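Local coordinates for protein nucleocapsid (Crimean-congo hemorrhagic fever virus, PDB 4AKL) that binds single- and double-stranded RNA, probably participates in packaging the viral genome, and probably has sequence-nonspecific double-stranded DNA endonuclease activity, at residues I120-R134 / L297-Y311. Numbering follows the deposited sequence. Where two conformers were deposited one is given.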
loop_
_atom_site.group_PDB
_atom_site.type_symbol
_atom_site.label_atom_id
_atom_site.label_comp_id
_atom_site.label_asym_id
_atom_site.label_seq_id
_atom_site.Cartn_x
_atom_site.Cartn_y
_atom_site.Cartn_z
ATOM N N ILE A 120 15.483 0.944 0.294
ATOM C CA ILE A 120 14.588 0.272 -0.619
ATOM C C ILE A 120 14.302 -1.178 -0.115
ATOM O O ILE A 120 13.218 -1.660 -0.288
ATOM C CB ILE A 120 15.132 0.328 -2.071
ATOM C CG1 ILE A 120 14.104 -0.164 -3.090
ATOM C CG2 ILE A 120 16.409 -0.487 -2.194
ATOM C CD1 ILE A 120 12.888 0.668 -3.210
ATOM N N GLU A 121 15.291 -1.826 0.522
ATOM C CA GLU A 121 15.160 -3.217 0.965
ATOM C C GLU A 121 14.062 -3.303 2.039
ATOM O O GLU A 121 13.305 -4.240 2.058
ATOM C CB GLU A 121 16.470 -3.775 1.559
ATOM C CG GLU A 121 17.645 -4.078 0.618
ATOM C CD GLU A 121 18.500 -2.839 0.196
ATOM O OE1 GLU A 121 18.279 -1.710 0.725
ATOM O OE2 GLU A 121 19.383 -3.040 -0.684
ATOM N N GLN A 122 14.004 -2.296 2.924
ATOM C CA GLN A 122 12.940 -2.191 3.949
ATOM C C GLN A 122 11.557 -2.103 3.295
ATOM O O GLN A 122 10.619 -2.686 3.819
ATOM C CB GLN A 122 13.177 -1.006 4.884
ATOM C CG GLN A 122 14.452 -1.148 5.732
ATOM C CD GLN A 122 14.762 0.098 6.507
ATOM O OE1 GLN A 122 14.959 1.134 5.921
ATOM N NE2 GLN A 122 14.813 -0.002 7.838
ATOM N N LEU A 123 11.447 -1.412 2.154
ATOM C CA LEU A 123 10.173 -1.345 1.411
ATOM C C LEU A 123 9.845 -2.681 0.802
ATOM O O LEU A 123 8.697 -3.150 0.952
ATOM C CB LEU A 123 10.154 -0.297 0.272
ATOM C CG LEU A 123 10.224 1.163 0.626
ATOM C CD1 LEU A 123 10.252 2.079 -0.590
ATOM C CD2 LEU A 123 9.019 1.510 1.564
ATOM N N PHE A 124 10.831 -3.301 0.109
ATOM C CA PHE A 124 10.564 -4.598 -0.538
ATOM C C PHE A 124 10.200 -5.661 0.455
ATOM O O PHE A 124 9.252 -6.402 0.218
ATOM C CB PHE A 124 11.745 -5.075 -1.368
ATOM C CG PHE A 124 11.942 -4.319 -2.649
ATOM C CD1 PHE A 124 10.901 -3.612 -3.269
ATOM C CD2 PHE A 124 13.171 -4.335 -3.259
ATOM C CE1 PHE A 124 11.129 -2.935 -4.470
ATOM C CE2 PHE A 124 13.379 -3.658 -4.454
ATOM C CZ PHE A 124 12.345 -2.960 -5.050
ATOM N N ASN A 125 10.932 -5.722 1.586
ATOM C CA ASN A 125 10.666 -6.682 2.627
ATOM C C ASN A 125 9.244 -6.534 3.188
ATOM O O ASN A 125 8.568 -7.535 3.449
ATOM C CB ASN A 125 11.723 -6.551 3.737
ATOM C CG ASN A 125 11.522 -7.554 4.890
ATOM O OD1 ASN A 125 10.559 -7.462 5.664
ATOM N ND2 ASN A 125 12.444 -8.500 5.013
ATOM N N TYR A 126 8.783 -5.283 3.356
ATOM C CA TYR A 126 7.463 -5.056 3.888
ATOM C C TYR A 126 6.405 -5.574 2.892
ATOM O O TYR A 126 5.445 -6.173 3.283
ATOM C CB TYR A 126 7.249 -3.535 4.169
ATOM C CG TYR A 126 5.802 -3.121 4.279
ATOM C CD1 TYR A 126 5.088 -2.783 3.174
ATOM C CD2 TYR A 126 5.160 -3.085 5.495
ATOM C CE1 TYR A 126 3.735 -2.383 3.266
ATOM C CE2 TYR A 126 3.787 -2.699 5.611
ATOM C CZ TYR A 126 3.087 -2.353 4.483
ATOM O OH TYR A 126 1.736 -1.937 4.521
ATOM N N GLN A 127 6.583 -5.313 1.602
ATOM C CA GLN A 127 5.601 -5.769 0.605
ATOM C C GLN A 127 5.535 -7.277 0.583
ATOM O O GLN A 127 4.441 -7.856 0.579
ATOM C CB GLN A 127 5.900 -5.211 -0.794
ATOM C CG GLN A 127 5.851 -3.646 -0.870
ATOM C CD GLN A 127 4.466 -3.018 -0.634
ATOM O OE1 GLN A 127 3.412 -3.675 -0.752
ATOM N NE2 GLN A 127 4.470 -1.724 -0.300
ATOM N N GLN A 128 6.689 -7.929 0.627
ATOM C CA GLN A 128 6.714 -9.404 0.613
ATOM C C GLN A 128 6.111 -9.948 1.887
ATOM O O GLN A 128 5.395 -10.983 1.858
ATOM C CB GLN A 128 8.164 -9.940 0.411
ATOM C CG GLN A 128 8.798 -9.513 -0.928
ATOM C CD GLN A 128 7.811 -9.655 -2.174
ATOM O OE1 GLN A 128 7.453 -8.654 -2.860
ATOM N NE2 GLN A 128 7.365 -10.876 -2.417
ATOM N N ALA A 129 6.397 -9.268 3.010
ATOM C CA ALA A 129 5.828 -9.671 4.279
ATOM C C ALA A 129 4.281 -9.598 4.283
ATOM O O ALA A 129 3.631 -10.449 4.853
ATOM C CB ALA A 129 6.423 -8.876 5.434
ATOM N N ALA A 130 3.738 -8.585 3.642
ATOM C CA ALA A 130 2.288 -8.385 3.559
ATOM C C ALA A 130 1.615 -9.491 2.759
ATOM O O ALA A 130 0.560 -9.962 3.119
ATOM C CB ALA A 130 1.962 -7.024 2.953
ATOM N N LEU A 131 2.226 -9.885 1.679
ATOM C CA LEU A 131 1.683 -10.985 0.898
ATOM C C LEU A 131 1.790 -12.313 1.688
ATOM O O LEU A 131 0.836 -13.096 1.722
ATOM C CB LEU A 131 2.357 -11.071 -0.443
ATOM C CG LEU A 131 2.120 -9.885 -1.386
ATOM C CD1 LEU A 131 3.198 -9.900 -2.588
ATOM C CD2 LEU A 131 0.654 -9.796 -1.946
ATOM N N LYS A 132 2.922 -12.534 2.340
ATOM C CA LYS A 132 3.086 -13.715 3.177
ATOM C C LYS A 132 2.034 -13.810 4.297
ATOM O O LYS A 132 1.429 -14.873 4.488
ATOM C CB LYS A 132 4.486 -13.760 3.781
ATOM C CG LYS A 132 4.803 -15.079 4.574
ATOM C CD LYS A 132 6.312 -15.217 4.853
ATOM C CE LYS A 132 6.613 -16.260 5.979
ATOM N NZ LYS A 132 5.881 -17.498 5.750
ATOM N N TRP A 133 1.833 -12.701 5.020
ATOM C CA TRP A 133 0.865 -12.622 6.064
ATOM C C TRP A 133 -0.495 -13.027 5.520
ATOM O O TRP A 133 -1.153 -13.872 6.128
ATOM C CB TRP A 133 0.836 -11.202 6.607
ATOM C CG TRP A 133 -0.131 -10.889 7.672
ATOM C CD1 TRP A 133 0.074 -10.933 9.032
ATOM C CD2 TRP A 133 -1.455 -10.439 7.485
ATOM N NE1 TRP A 133 -1.056 -10.541 9.710
ATOM C CE2 TRP A 133 -2.021 -10.227 8.785
ATOM C CE3 TRP A 133 -2.234 -10.184 6.363
ATOM C CZ2 TRP A 133 -3.342 -9.759 8.969
ATOM C CZ3 TRP A 133 -3.565 -9.718 6.546
ATOM C CH2 TRP A 133 -4.087 -9.519 7.853
ATOM N N ARG A 134 -0.907 -12.432 4.390
ATOM C CA ARG A 134 -2.177 -12.758 3.764
ATOM C C ARG A 134 -2.311 -14.276 3.422
ATOM O O ARG A 134 -3.304 -14.891 3.752
ATOM C CB ARG A 134 -2.389 -11.931 2.504
ATOM C CG ARG A 134 -2.656 -10.496 2.785
ATOM C CD ARG A 134 -2.556 -9.654 1.591
ATOM N NE ARG A 134 -3.105 -8.283 1.876
ATOM C CZ ARG A 134 -4.302 -7.816 1.515
ATOM N NH1 ARG A 134 -5.173 -8.557 0.819
ATOM N NH2 ARG A 134 -4.633 -6.563 1.821
ATOM N N LEU A 297 10.199 1.733 -8.486
ATOM C CA LEU A 297 10.098 0.646 -7.478
ATOM C C LEU A 297 9.946 1.232 -6.048
ATOM O O LEU A 297 9.238 0.635 -5.212
ATOM C CB LEU A 297 11.277 -0.371 -7.605
ATOM C CG LEU A 297 11.223 -1.430 -8.750
ATOM C CD1 LEU A 297 12.579 -2.201 -9.006
ATOM C CD2 LEU A 297 10.089 -2.446 -8.489
ATOM N N ARG A 298 10.560 2.398 -5.766
ATOM C CA ARG A 298 10.333 3.057 -4.458
ATOM C C ARG A 298 8.858 3.472 -4.267
ATOM O O ARG A 298 8.290 3.188 -3.206
ATOM C CB ARG A 298 11.270 4.252 -4.227
ATOM C CG ARG A 298 10.902 5.144 -2.955
ATOM C CD ARG A 298 12.014 6.148 -2.667
ATOM N NE ARG A 298 13.275 5.457 -2.372
ATOM C CZ ARG A 298 13.642 4.985 -1.171
ATOM N NH1 ARG A 298 12.858 5.128 -0.092
ATOM N NH2 ARG A 298 14.824 4.363 -1.044
ATOM N N ALA A 299 8.261 4.099 -5.294
ATOM C CA ALA A 299 6.839 4.538 -5.275
ATOM C C ALA A 299 5.799 3.370 -5.154
ATOM O O ALA A 299 4.804 3.457 -4.405
ATOM C CB ALA A 299 6.520 5.402 -6.537
ATOM N N GLN A 300 6.010 2.293 -5.901
ATOM C CA GLN A 300 5.160 1.116 -5.780
ATOM C C GLN A 300 5.394 0.516 -4.385
ATOM O O GLN A 300 4.428 0.111 -3.706
ATOM C CB GLN A 300 5.457 0.082 -6.881
ATOM C CG GLN A 300 4.426 -1.066 -7.015
ATOM C CD GLN A 300 3.081 -0.633 -7.647
ATOM O OE1 GLN A 300 2.727 0.542 -7.644
ATOM N NE2 GLN A 300 2.339 -1.602 -8.186
ATOM N N GLY A 301 6.666 0.480 -3.962
ATOM C CA GLY A 301 7.032 -0.114 -2.679
ATOM C C GLY A 301 6.594 0.660 -1.442
ATOM O O GLY A 301 6.575 0.105 -0.351
ATOM N N ALA A 302 6.244 1.935 -1.574
ATOM C CA ALA A 302 5.705 2.658 -0.421
ATOM C C ALA A 302 4.192 2.537 -0.254
ATOM O O ALA A 302 3.668 3.075 0.711
ATOM C CB ALA A 302 6.102 4.134 -0.478
ATOM N N GLN A 303 3.482 1.867 -1.176
ATOM C CA GLN A 303 2.014 1.754 -1.072
ATOM C C GLN A 303 1.644 0.961 0.156
ATOM O O GLN A 303 2.133 -0.162 0.361
ATOM C CB GLN A 303 1.387 1.064 -2.299
ATOM C CG GLN A 303 1.065 1.997 -3.459
ATOM C CD GLN A 303 0.686 1.249 -4.707
ATOM O OE1 GLN A 303 0.205 0.094 -4.649
ATOM N NE2 GLN A 303 0.903 1.878 -5.846
ATOM N N ILE A 304 0.778 1.522 0.963
ATOM C CA ILE A 304 0.403 0.876 2.189
ATOM C C ILE A 304 -0.502 -0.348 1.877
ATOM O O ILE A 304 -1.331 -0.301 1.011
ATOM C CB ILE A 304 -0.180 1.916 3.159
ATOM C CG1 ILE A 304 -0.546 1.241 4.470
ATOM C CG2 ILE A 304 -1.391 2.669 2.546
ATOM C CD1 ILE A 304 -0.779 2.295 5.611
ATOM N N ASP A 305 -0.260 -1.450 2.567
ATOM C CA ASP A 305 -1.198 -2.497 2.637
ATOM C C ASP A 305 -2.004 -2.248 3.899
ATOM O O ASP A 305 -1.514 -2.448 5.034
ATOM C CB ASP A 305 -0.507 -3.860 2.689
ATOM C CG ASP A 305 -1.511 -5.013 2.683
ATOM O OD1 ASP A 305 -2.639 -4.794 3.152
ATOM O OD2 ASP A 305 -1.164 -6.135 2.196
ATOM N N THR A 306 -3.239 -1.824 3.703
ATOM C CA THR A 306 -4.068 -1.294 4.759
ATOM C C THR A 306 -4.313 -2.293 5.865
ATOM O O THR A 306 -4.159 -1.978 7.029
ATOM C CB THR A 306 -5.404 -0.743 4.177
ATOM O OG1 THR A 306 -5.098 0.353 3.325
ATOM C CG2 THR A 306 -6.418 -0.252 5.264
ATOM N N VAL A 307 -4.672 -3.502 5.512
ATOM C CA VAL A 307 -4.958 -4.448 6.522
ATOM C C VAL A 307 -3.669 -4.949 7.219
ATOM O O VAL A 307 -3.646 -5.093 8.440
ATOM C CB VAL A 307 -5.873 -5.591 5.994
ATOM C CG1 VAL A 307 -5.133 -6.510 5.056
ATOM C CG2 VAL A 307 -6.453 -6.376 7.208
ATOM N N PHE A 308 -2.604 -5.164 6.446
ATOM C CA PHE A 308 -1.346 -5.634 7.017
ATOM C C PHE A 308 -0.772 -4.647 8.008
ATOM O O PHE A 308 -0.404 -5.012 9.152
ATOM C CB PHE A 308 -0.324 -5.951 5.916
ATOM C CG PHE A 308 0.990 -6.449 6.434
ATOM C CD1 PHE A 308 1.076 -7.665 7.113
ATOM C CD2 PHE A 308 2.132 -5.704 6.292
ATOM C CE1 PHE A 308 2.250 -8.122 7.592
ATOM C CE2 PHE A 308 3.306 -6.130 6.762
ATOM C CZ PHE A 308 3.403 -7.354 7.420
ATOM N N SER A 309 -0.661 -3.390 7.552
ATOM C CA SER A 309 -0.129 -2.343 8.374
ATOM C C SER A 309 -1.037 -2.177 9.576
ATOM O O SER A 309 -0.561 -2.020 10.666
ATOM C CB SER A 309 0.038 -1.025 7.579
ATOM O OG SER A 309 1.238 -0.969 6.814
ATOM N N SER A 310 -2.346 -2.259 9.403
ATOM C CA SER A 310 -3.196 -2.123 10.563
ATOM C C SER A 310 -2.961 -3.194 11.656
ATOM O O SER A 310 -3.004 -2.867 12.857
ATOM C CB SER A 310 -4.681 -2.004 10.158
ATOM O OG SER A 310 -4.897 -0.710 9.494
ATOM N N TYR A 311 -2.701 -4.440 11.236
ATOM C CA TYR A 311 -2.439 -5.529 12.166
ATOM C C TYR A 311 -1.034 -5.375 12.801
ATOM O O TYR A 311 -0.836 -5.699 14.000
ATOM C CB TYR A 311 -2.622 -6.902 11.486
ATOM C CG TYR A 311 -3.996 -7.468 11.744
ATOM C CD1 TYR A 311 -4.271 -8.120 12.913
ATOM C CD2 TYR A 311 -5.030 -7.307 10.834
ATOM C CE1 TYR A 311 -5.545 -8.638 13.177
ATOM C CE2 TYR A 311 -6.295 -7.808 11.083
ATOM C CZ TYR A 311 -6.547 -8.467 12.255
ATOM O OH TYR A 311 -7.794 -8.920 12.494
HETATM O O HOH W 1 0.994 -2.531 -0.560
#
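Phe308 is a knob in the hole formed by Tyr126, Ala129, Ala130 and Trp133 on helix 120-134, and its surroundings illustrate how one aromatic can use both face and edge. Its face lies on the backbone of Ala130, whose CA makes a CH-pi contact 3.7 Å from the centroid of the Phe308 ring. Its edge is turned to two other faces: toward the five-membered ring of Trp133 in an edge-to-face pair, and toward Tyr126 in a more offset version. Tyr311 extends this aromatic cluster, meeting the six-membered ring of Trp133 obliquely.

With CG swung opposite its own backbone nitrogen (chi1 161°), Tyr126 carries its hydroxyl to the start of helix 306-316. There Tyr126 OH accepts from Asp305 N at 2.8 Å and donates to Ser309 OG, which also bonds to Pro377 O. Near the centre of this largely helical nucleocapsid chain, helix 120-134 thus lies across the break between two helices, at 43° to 297-301 and 93° to 306-311. Asp305 is the N-cap of the second, its OD1 receiving a weak bond from Phe308 N. The same buried carboxylate is gripped side-on by Arg134: Arg134 NE reaches the syn lone pair of Asp305 OD2 at 2.9 Å, tilted from the guanidinium plane, while NH2 meets OD1 in that plane and almost straight. Asn468 ND2 also donates to OD2.

Between the two helices of 297-311, the bent side chain of Gln127 spans the turn. Gln127 NE2 donates to Gly301 O, from above the carbonyl plane, and to Gln303 O at 2.9 Å; a water joins OE1 to the latter oxygen. Beyond Gln127, Leu123 packs against Gly301, and its CD1 lies over the guanidinium face of Arg298, a group hydrogen-bonded to Pro118.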